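Possible sortase-like protein (PDB 5UUS) probably acts as a sortase, a cysteine transpeptidase of the class E type that would cleave sorting signals through an acyl-thioester intermediate. Local coordinates at residues 129-132 against 133-136; 44-47 against 48-51; 75-78 against 79-83. One frame throughout, in Å; residues are numbered along the deposited sequence.

Contact 1: residues 129-132 against 133-136; sequences SGQQ and RYDE
Gly130, Gln131 and Gln132 present their carbonyls to the amides of Tyr134, Asp135 and Glu136, and these three backbone bonds bind the opening turns of helix 130-137. Tyr134 N lies 3.1 Å from Gly130 O. The next bond is shorter, with Asp135 N 2.9 Å from Gln131 O, and Glu136 N is held by Gln132 O at the same distance. Ahead of these, Arg133 N makes a weak bond of 3.5 Å to Ser129 O.

The polar side chains meet one turn apart. Gln132, with CG turned opposite its backbone nitrogen (chi1 -179°), runs out extended and crosses Glu136, so that Gln132 CG is 3.5 Å from Glu136 OE2; the amide and carboxylate planes are 57° apart. The other carboxylate oxygen, Glu136 OE1, is bound by Ser128 OG just ahead of the helix. Asp135 CB lies 3.5 Å from Gln131 O.

Arg133 and Tyr134 carry much of the packing toward the rest of the protein. The aliphatic part of Arg133 passes Ser129, Arg133 CB being 3.6 Å from Ser129 CA, before its guanidinium binds the carbonyls of Ile149 and Val157; the Tyr134 ring leans on helix 143-151. The whole is a short surface alpha-helix of the sortase domain, held by i to i+4 backbone bonds and tied to its neighbours by a buried arginine.

Contact 2: residues 44-47 against 48-51; sequences MYIP and QFGS
Ile46 and Phe49 clasp a tight 3-10-like turn that follows strand 40-45 of the sortase beta-sheet, and the turn shows how a chain leaving a strand can be folded back by backbone bonds and one apolar pair. The innermost shell is the carbonyl of Ile46, whose O accepts Phe49 N at 2.7 Å. Pro47 O takes the next bond in the same i to i+3 pattern, from Gly50 N at 2.9 Å. In both, the donor stands well above the carbonyl plane, and the second is the more displaced, 64° out of plane.

Around these two backbone bonds the two hydrophobic side chains run side by side in the same direction. The branch methyl CG2 of Ile46, set opposite the backbone nitrogen, sits over one face of the Phe49 ring in a CH-pi contact, 3.9 Å from the centroid. The longer branch ends in CD1, which reaches the rim at Phe49 CE2. Phe49 turns its CG away from its own carbonyl carbon (chi1 -68°), which sets the ring beside Ile46, with one face to Ile46 CG2.

Further out, Phe53 meets Phe49 edge to face, and Leu104 touches both Ile46 and Phe49, while Ile110 of strand 109-114 packs against Ile46. The strand that leads into the turn is itself fixed on both flanks: Met44 pairs by backbone bonds with Phe55 and Tyr45 with Val111, and Tyr45 OH is hydrogen-bonded to Glu113. Back at the turn, the Phe49 side chain leaves the backbone close to the carbonyl that its amide grips, with Phe49 CB 3.3 Å from Ile46 O.

Contact 3: residues 75-78 against 79-83; sequences DTQL and PGERG
Glu81 folds its side chain back across the turn to reach the amide of Leu78, and this bond shows how a single carboxylate can brace a bend that the backbone has already closed. Glu81 CG lies beside the backbone N of its own residue (chi1 -56°), which places Glu81 CG 3.2 Å from Leu78 O. The chain is extended beyond, and it sets Glu81 OE1 2.8 Å from Leu78 N. The bond is nearly straight, 170° at the hydrogen, although the amide comes from above the carboxylate plane.

Gln77 adopts the bent form. Gln77 CB rests 3.3 Å from Glu81 OE1, and the first torsion sets Gln77 CG 3.5 Å from Arg82 O. The bend at chi2 (68°) then turns the amide so that Gln77 OE1 lies 3.6 Å from Gly83 CA. There Gln77 OE1 accepts the amide of Asn84, at the start of strand 83-88, while His72 binds the Gln77 carbonyl.

Across the Leu78-Pro79 peptide bond, the proline ring crowds Leu78, with Pro79 CD 3.3 Å from Leu78 CB. Pro79 and Gly80 are the corners of a type II beta turn closed by Glu81 N on Leu78 O at 3.2 Å; Gly80, at positive phi, suits its third position, and its amide is bonded to Tyr121 OH. The Pro79 ring touches Val112 and Thr114 of strand 109-114. Glu81 thus binds Leu78 twice: its backbone N-H closes the turn, while the Leu78 N-H on Glu81 OE1 would restrain the carboxylate's rotation and probably helps to stabilise its negative charge.

In the fold
The three contacts come from one sortase domain and do not touch each other. Contact 1 is the outermost, its centre about 22 Å from that of the chain, and is a surface helix; contact 2 is also at the surface, and contact 3 is partly buried, its centre about 9 Å from that of the chain. Contacts 2 and 3 lie on opposite sides of the chain's centre, yet both pack on strand 109-114, and each includes the end of a sheet strand, 40-45 or 83-88. Chemistry follows place: regular backbone bonds with polar side chains in contact 1, a short turn closed by two backbone bonds and an isoleucine-phenylalanine CH-pi contact in contact 2, and a carboxylate-to-backbone brace in contact 3.

Contact 1: residues 129-132 against 133-136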
ATOM      1  N   SER A 129      16.634   0.427  13.517  1.00 58.73           N
ATOM      2  CA  SER A 129      17.004  -0.987  13.526  1.00 60.10           C
ATOM      3  C   SER A 129      17.033  -1.511  14.957  1.00 60.70           C
ATOM      4  O   SER A 129      16.970  -0.730  15.913  1.00 62.14           O
ATOM      5  CB  SER A 129      18.363  -1.206  12.868  1.00 62.11           C
ATOM      6  OG  SER A 129      19.370  -0.523  13.599  1.00 61.92           O
ATOM      7  N   GLY A 130      17.099  -2.833  15.108  1.00 52.85           N
ATOM      8  CA  GLY A 130      17.258  -3.429  16.422  1.00 53.85           C
ATOM      9  C   GLY A 130      16.124  -3.083  17.361  1.00 48.77           C
ATOM     10  O   GLY A 130      14.955  -3.121  16.995  1.00 49.45           O
ATOM     11  N   GLN A 131      16.477  -2.712  18.579  1.00 48.85           N
ATOM     12  CA  GLN A 131      15.491  -2.462  19.618  1.00 54.86           C
ATOM     13  C   GLN A 131      14.510  -1.360  19.260  1.00 55.92           C
ATOM     14  O   GLN A 131      13.314  -1.463  19.542  1.00 55.10           O
ATOM     15  CB  GLN A 131      16.197  -2.110  20.937  1.00 59.58           C
ATOM     16  CG  GLN A 131      15.233  -1.840  22.088  1.00 63.79           C
ATOM     17  CD  GLN A 131      14.578  -3.108  22.620  1.00 71.12           C
ATOM     18  OE1 GLN A 131      13.346  -3.235  22.639  1.00 72.57           O
ATOM     19  NE2 GLN A 131      15.401  -4.048  23.066  1.00 76.15           N
ATOM     20  N   GLN A 132      15.001  -0.292  18.648  1.00 56.13           N
ATOM     21  CA  GLN A 132      14.102   0.817  18.358  1.00 59.22           C
ATOM     22  C   GLN A 132      13.080   0.439  17.294  1.00 48.37           C
ATOM     23  O   GLN A 132      11.924   0.838  17.364  1.00 49.42           O
ATOM     24  CB  GLN A 132      14.880   2.045  17.916  1.00 62.67           C
ATOM     25  CG  GLN A 132      13.996   3.238  17.625  1.00 71.29           C
ATOM     26  CD  GLN A 132      14.813   4.439  17.216  1.00 80.71           C
ATOM     27  OE1 GLN A 132      15.935   4.299  16.728  1.00 79.33           O
ATOM     28  NE2 GLN A 132      14.265   5.631  17.428  1.00 86.49           N
ATOM     29  N   ARG A 133      13.528  -0.315  16.298  1.00 44.79           N
ATOM     30  CA  ARG A 133      12.661  -0.804  15.220  1.00 46.88           C
ATOM     31  C   ARG A 133      11.560  -1.698  15.799  1.00 48.52           C
ATOM     32  O   ARG A 133      10.375  -1.579  15.441  1.00 45.85           O
ATOM     33  CB  ARG A 133      13.512  -1.562  14.187  1.00 43.49           C
ATOM     34  CG  ARG A 133      12.787  -2.178  13.004  1.00 43.47           C
ATOM     35  CD  ARG A 133      13.818  -2.556  11.929  1.00 45.27           C
ATOM     36  NE  ARG A 133      13.260  -3.368  10.852  1.00 46.62           N
ATOM     37  CZ  ARG A 133      12.649  -2.888   9.773  1.00 46.20           C
ATOM     38  NH1 ARG A 133      12.489  -1.580   9.634  1.00 48.89           N
ATOM     39  NH2 ARG A 133      12.170  -3.721   8.831  1.00 44.97           N
ATOM     40  N   TYR A 134      11.962  -2.569  16.719  1.00 47.61           N
ATOM     41  CA  TYR A 134      11.038  -3.474  17.376  1.00 52.09           C
ATOM     42  C   TYR A 134       9.984  -2.708  18.166  1.00 57.05           C
ATOM     43  O   TYR A 134       8.787  -2.942  18.029  1.00 55.93           O
ATOM     44  CB  TYR A 134      11.795  -4.418  18.310  1.00 49.80           C
ATOM     45  CG  TYR A 134      10.895  -5.430  18.994  1.00 55.73           C
ATOM     46  CD1 TYR A 134      10.525  -5.272  20.319  1.00 58.53           C
ATOM     47  CD2 TYR A 134      10.405  -6.536  18.301  1.00 50.88           C
ATOM     48  CE1 TYR A 134       9.711  -6.197  20.941  1.00 60.29           C
ATOM     49  CE2 TYR A 134       9.592  -7.466  18.914  1.00 51.79           C
ATOM     50  CZ  TYR A 134       9.244  -7.293  20.237  1.00 58.42           C
ATOM     51  OH  TYR A 134       8.430  -8.212  20.867  1.00 59.08           O
ATOM     52  N   ASP A 135      10.444  -1.790  19.002  1.00 56.04           N
ATOM     53  CA  ASP A 135       9.545  -0.995  19.812  1.00 54.25           C
ATOM     54  C   ASP A 135       8.583  -0.196  18.939  1.00 50.83           C
ATOM     55  O   ASP A 135       7.409  -0.041  19.277  1.00 51.29           O
ATOM     56  CB  ASP A 135      10.334  -0.050  20.721  1.00 57.18           C
ATOM     57  CG  ASP A 135      11.177  -0.787  21.749  1.00 62.92           C
ATOM     58  OD1 ASP A 135      10.824  -1.931  22.130  1.00 62.72           O
ATOM     59  OD2 ASP A 135      12.193  -0.201  22.184  1.00 65.29           O
ATOM     60  N   GLU A 136       9.071   0.320  17.821  1.00 49.45           N
ATOM     61  CA  GLU A 136       8.186   1.078  16.937  1.00 48.29           C
ATOM     62  C   GLU A 136       7.153   0.159  16.281  1.00 52.74           C
ATOM     63  O   GLU A 136       5.977   0.525  16.127  1.00 51.27           O
ATOM     64  CB  GLU A 136       8.988   1.828  15.875  1.00 48.87           C
ATOM     65  CG  GLU A 136       9.794   2.981  16.447  1.00 52.65           C
ATOM     66  CD  GLU A 136      10.696   3.642  15.427  1.00 58.95           C
ATOM     67  OE1 GLU A 136      10.755   3.165  14.273  1.00 62.96           O
ATOM     68  OE2 GLU A 136      11.357   4.636  15.790  1.00 64.79           O
TER

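Contact 2: residues 44-47 against 48-51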
ATOM      1  N   MET A  44      -8.132   4.464  -2.039  1.00 41.04           N
ATOM      2  CA  MET A  44      -7.258   4.519  -0.859  1.00 41.41           C
ATOM      3  C   MET A  44      -7.451   5.790  -0.047  1.00 42.04           C
ATOM      4  O   MET A  44      -7.711   6.859  -0.597  1.00 44.71           O
ATOM      5  CB  MET A  44      -5.771   4.370  -1.245  1.00 40.88           C
ATOM      6  CG  MET A  44      -5.203   5.459  -2.160  1.00 40.82           C
ATOM      7  SD  MET A  44      -3.405   5.223  -2.419  1.00 49.84           S
ATOM      8  CE  MET A  44      -2.736   5.710  -0.836  1.00 49.46           C
ATOM      9  N   TYR A  45      -7.330   5.636   1.268  1.00 43.77           N
ATOM     10  CA  TYR A  45      -7.440   6.724   2.221  1.00 43.30           C
ATOM     11  C   TYR A  45      -6.198   6.746   3.130  1.00 42.14           C
ATOM     12  O   TYR A  45      -5.706   5.698   3.558  1.00 39.87           O
ATOM     13  CB  TYR A  45      -8.677   6.579   3.110  1.00 44.37           C
ATOM     14  CG  TYR A  45      -9.980   6.252   2.434  1.00 46.67           C
ATOM     15  CD1 TYR A  45     -10.229   4.978   1.933  1.00 48.56           C
ATOM     16  CD2 TYR A  45     -10.996   7.188   2.379  1.00 47.09           C
ATOM     17  CE1 TYR A  45     -11.460   4.670   1.344  1.00 47.96           C
ATOM     18  CE2 TYR A  45     -12.224   6.892   1.789  1.00 49.75           C
ATOM     19  CZ  TYR A  45     -12.443   5.629   1.277  1.00 52.32           C
ATOM     20  OH  TYR A  45     -13.657   5.326   0.702  1.00 56.08           O
ATOM     21  N   ILE A  46      -5.739   7.945   3.463  1.00 46.72           N
ATOM     22  CA  ILE A  46      -4.682   8.110   4.458  1.00 45.91           C
ATOM     23  C   ILE A  46      -5.189   9.093   5.506  1.00 48.13           C
ATOM     24  O   ILE A  46      -5.079  10.304   5.307  1.00 50.48           O
ATOM     25  CB  ILE A  46      -3.380   8.619   3.822  1.00 40.55           C
ATOM     26  CG1 ILE A  46      -2.960   7.681   2.680  1.00 43.49           C
ATOM     27  CG2 ILE A  46      -2.293   8.761   4.893  1.00 45.39           C
ATOM     28  CD1 ILE A  46      -1.580   7.983   2.076  1.00 44.31           C
ATOM     29  N   PRO A  47      -5.769   8.577   6.611  1.00 45.32           N
ATOM     30  CA  PRO A  47      -6.469   9.395   7.614  1.00 49.86           C
ATOM     31  C   PRO A  47      -5.553  10.468   8.216  1.00 52.75           C
ATOM     32  O   PRO A  47      -6.007  11.558   8.540  1.00 59.23           O
ATOM     33  CB  PRO A  47      -6.905   8.367   8.664  1.00 49.79           C
ATOM     34  CG  PRO A  47      -6.993   7.068   7.890  1.00 53.38           C
ATOM     35  CD  PRO A  47      -5.865   7.135   6.905  1.00 49.50           C
ATOM     36  N   GLN A  48      -4.262  10.179   8.309  1.00 50.75           N
ATOM     37  CA  GLN A  48      -3.315  11.155   8.824  1.00 51.51           C
ATOM     38  C   GLN A  48      -3.237  12.356   7.887  1.00 57.89           C
ATOM     39  O   GLN A  48      -2.854  13.435   8.304  1.00 58.73           O
ATOM     40  CB  GLN A  48      -1.927  10.533   9.022  1.00 50.92           C
ATOM     41  CG  GLN A  48      -1.023  11.354   9.944  1.00 64.57           C
ATOM     42  CD  GLN A  48      -1.657  11.585  11.304  1.00 67.69           C
ATOM     43  OE1 GLN A  48      -2.040  10.634  11.984  1.00 71.93           O
ATOM     44  NE2 GLN A  48      -1.804  12.852  11.691  1.00 71.10           N
ATOM     45  N   PHE A  49      -3.621  12.184   6.625  1.00 53.29           N
ATOM     46  CA  PHE A  49      -3.632  13.313   5.693  1.00 51.87           C
ATOM     47  C   PHE A  49      -5.014  13.973   5.630  1.00 56.01           C
ATOM     48  O   PHE A  49      -5.273  14.789   4.755  1.00 59.01           O
ATOM     49  CB  PHE A  49      -3.219  12.887   4.281  1.00 51.72           C
ATOM     50  CG  PHE A  49      -1.775  12.476   4.144  1.00 54.80           C
ATOM     51  CD1 PHE A  49      -0.867  12.668   5.183  1.00 59.45           C
ATOM     52  CD2 PHE A  49      -1.317  11.924   2.947  1.00 56.01           C
ATOM     53  CE1 PHE A  49       0.459  12.304   5.044  1.00 54.57           C
ATOM     54  CE2 PHE A  49       0.016  11.559   2.796  1.00 58.25           C
ATOM     55  CZ  PHE A  49       0.904  11.747   3.850  1.00 56.15           C
ATOM     56  N   GLY A  50      -5.910  13.622   6.546  1.00 58.84           N
ATOM     57  CA  GLY A  50      -7.220  14.253   6.564  1.00 60.97           C
ATOM     58  C   GLY A  50      -8.281  13.425   5.857  1.00 68.05           C
ATOM     59  O   GLY A  50      -7.963  12.577   5.033  1.00 64.13           O
ATOM     60  N   SER A  51      -9.545  13.678   6.173  1.00 73.61           N
ATOM     61  CA  SER A  51     -10.651  12.889   5.630  1.00 77.06           C
ATOM     62  C   SER A  51     -10.864  13.123   4.138  1.00 74.03           C
ATOM     63  O   SER A  51     -11.347  12.251   3.421  1.00 72.74           O
ATOM     64  CB  SER A  51     -11.942  13.204   6.384  1.00 87.13           C
ATOM     65  OG  SER A  51     -11.811  12.913   7.764  1.00 93.20           O
TER

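Contact 3: residues 75-78 against 79-83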
ATOM      1  N   ASP A  75       1.726  -6.577 -12.558  1.00 54.35           N
ATOM      2  CA  ASP A  75       2.121  -7.929 -12.168  1.00 62.78           C
ATOM      3  C   ASP A  75       2.292  -8.101 -10.651  1.00 48.42           C
ATOM      4  O   ASP A  75       2.828  -9.095 -10.211  1.00 57.87           O
ATOM      5  CB  ASP A  75       3.401  -8.324 -12.907  1.00 75.03           C
ATOM      6  CG  ASP A  75       3.206  -8.362 -14.422  1.00 91.11           C
ATOM      7  OD1 ASP A  75       2.132  -8.840 -14.868  1.00100.10           O
ATOM      8  OD2 ASP A  75       4.111  -7.905 -15.164  1.00 90.77           O
ATOM      9  N   THR A  76       1.824  -7.144  -9.854  1.00 40.01           N
ATOM     10  CA  THR A  76       1.968  -7.268  -8.407  1.00 36.58           C
ATOM     11  C   THR A  76       0.656  -7.717  -7.755  1.00 41.21           C
ATOM     12  O   THR A  76      -0.362  -7.812  -8.427  1.00 38.98           O
ATOM     13  CB  THR A  76       2.434  -5.944  -7.781  1.00 38.50           C
ATOM     14  OG1 THR A  76       1.362  -4.989  -7.794  1.00 40.87           O
ATOM     15  CG2 THR A  76       3.635  -5.395  -8.577  1.00 38.30           C
ATOM     16  N   GLN A  77       0.681  -7.968  -6.447  1.00 36.97           N
ATOM     17  CA  GLN A  77      -0.482  -8.516  -5.774  1.00 43.07           C
ATOM     18  C   GLN A  77      -1.523  -7.438  -5.607  1.00 42.71           C
ATOM     19  O   GLN A  77      -1.263  -6.269  -5.869  1.00 36.75           O
ATOM     20  CB  GLN A  77      -0.096  -9.128  -4.420  1.00 39.31           C
ATOM     21  CG  GLN A  77       0.587 -10.504  -4.547  1.00 35.31           C
ATOM     22  CD  GLN A  77       1.993 -10.453  -5.192  1.00 40.09           C
ATOM     23  OE1 GLN A  77       2.906  -9.768  -4.716  1.00 38.55           O
ATOM     24  NE2 GLN A  77       2.165 -11.203  -6.273  1.00 40.95           N
ATOM     25  N   LEU A  78      -2.713  -7.850  -5.194  1.00 39.30           N
ATOM     26  CA  LEU A  78      -3.861  -6.974  -5.074  1.00 39.96           C
ATOM     27  C   LEU A  78      -4.139  -6.775  -3.577  1.00 39.88           C
ATOM     28  O   LEU A  78      -3.506  -7.418  -2.749  1.00 41.78           O
ATOM     29  CB  LEU A  78      -5.060  -7.584  -5.832  1.00 37.58           C
ATOM     30  CG  LEU A  78      -4.902  -7.580  -7.360  1.00 42.76           C
ATOM     31  CD1 LEU A  78      -5.990  -8.480  -8.057  1.00 40.25           C
ATOM     32  CD2 LEU A  78      -4.980  -6.153  -7.875  1.00 49.54           C
ATOM     33  N   PRO A  79      -5.062  -5.874  -3.217  1.00 36.53           N
ATOM     34  CA  PRO A  79      -5.191  -5.534  -1.796  1.00 43.27           C
ATOM     35  C   PRO A  79      -5.550  -6.709  -0.898  1.00 45.42           C
ATOM     36  O   PRO A  79      -6.440  -7.474  -1.258  1.00 39.53           O
ATOM     37  CB  PRO A  79      -6.321  -4.489  -1.800  1.00 43.33           C
ATOM     38  CG  PRO A  79      -6.203  -3.839  -3.127  1.00 41.19           C
ATOM     39  CD  PRO A  79      -5.835  -4.957  -4.068  1.00 38.54           C
ATOM     40  N   GLY A  80      -4.880  -6.844   0.249  1.00 41.97           N
ATOM     41  CA  GLY A  80      -5.202  -7.902   1.192  1.00 43.27           C
ATOM     42  C   GLY A  80      -4.448  -9.196   0.953  1.00 41.39           C
ATOM     43  O   GLY A  80      -4.520 -10.131   1.738  1.00 46.58           O
ATOM     44  N   GLU A  81      -3.707  -9.247  -0.140  1.00 37.90           N
ATOM     45  CA  GLU A  81      -2.977 -10.449  -0.502  1.00 38.20           C
ATOM     46  C   GLU A  81      -1.590 -10.510   0.105  1.00 46.10           C
ATOM     47  O   GLU A  81      -0.901  -9.486   0.234  1.00 40.32           O
ATOM     48  CB  GLU A  81      -2.861 -10.538  -2.019  1.00 35.49           C
ATOM     49  CG  GLU A  81      -4.217 -10.494  -2.725  1.00 40.82           C
ATOM     50  CD  GLU A  81      -4.138 -10.823  -4.206  1.00 46.90           C
ATOM     51  OE1 GLU A  81      -3.059 -10.637  -4.818  1.00 49.56           O
ATOM     52  OE2 GLU A  81      -5.164 -11.283  -4.766  1.00 47.98           O
ATOM     53  N   ARG A  82      -1.165 -11.722   0.441  1.00 42.58           N
ATOM     54  CA  ARG A  82       0.207 -11.950   0.871  1.00 41.64           C
ATOM     55  C   ARG A  82       1.126 -11.691  -0.315  1.00 40.30           C
ATOM     56  O   ARG A  82       0.815 -12.095  -1.440  1.00 38.11           O
ATOM     57  CB  ARG A  82       0.353 -13.375   1.407  1.00 38.24           C
ATOM     58  CG  ARG A  82      -0.549 -13.623   2.638  1.00 40.56           C
ATOM     59  CD  ARG A  82      -0.297 -15.018   3.223  1.00 46.53           C
ATOM     60  NE  ARG A  82      -1.221 -15.339   4.313  1.00 51.08           N
ATOM     61  CZ  ARG A  82      -0.955 -15.179   5.609  1.00 65.18           C
ATOM     62  NH1 ARG A  82       0.222 -14.691   6.018  1.00 65.77           N
ATOM     63  NH2 ARG A  82      -1.882 -15.503   6.504  1.00 68.41           N
ATOM     64  N   GLY A  83       2.236 -10.996  -0.078  1.00 36.46           N
ATOM     65  CA  GLY A  83       3.073 -10.510  -1.173  1.00 31.42           C
ATOM     66  C   GLY A  83       3.099  -8.997  -1.117  1.00 35.60           C
ATOM     67  O   GLY A  83       3.110  -8.406  -0.030  1.00 39.85           O
TER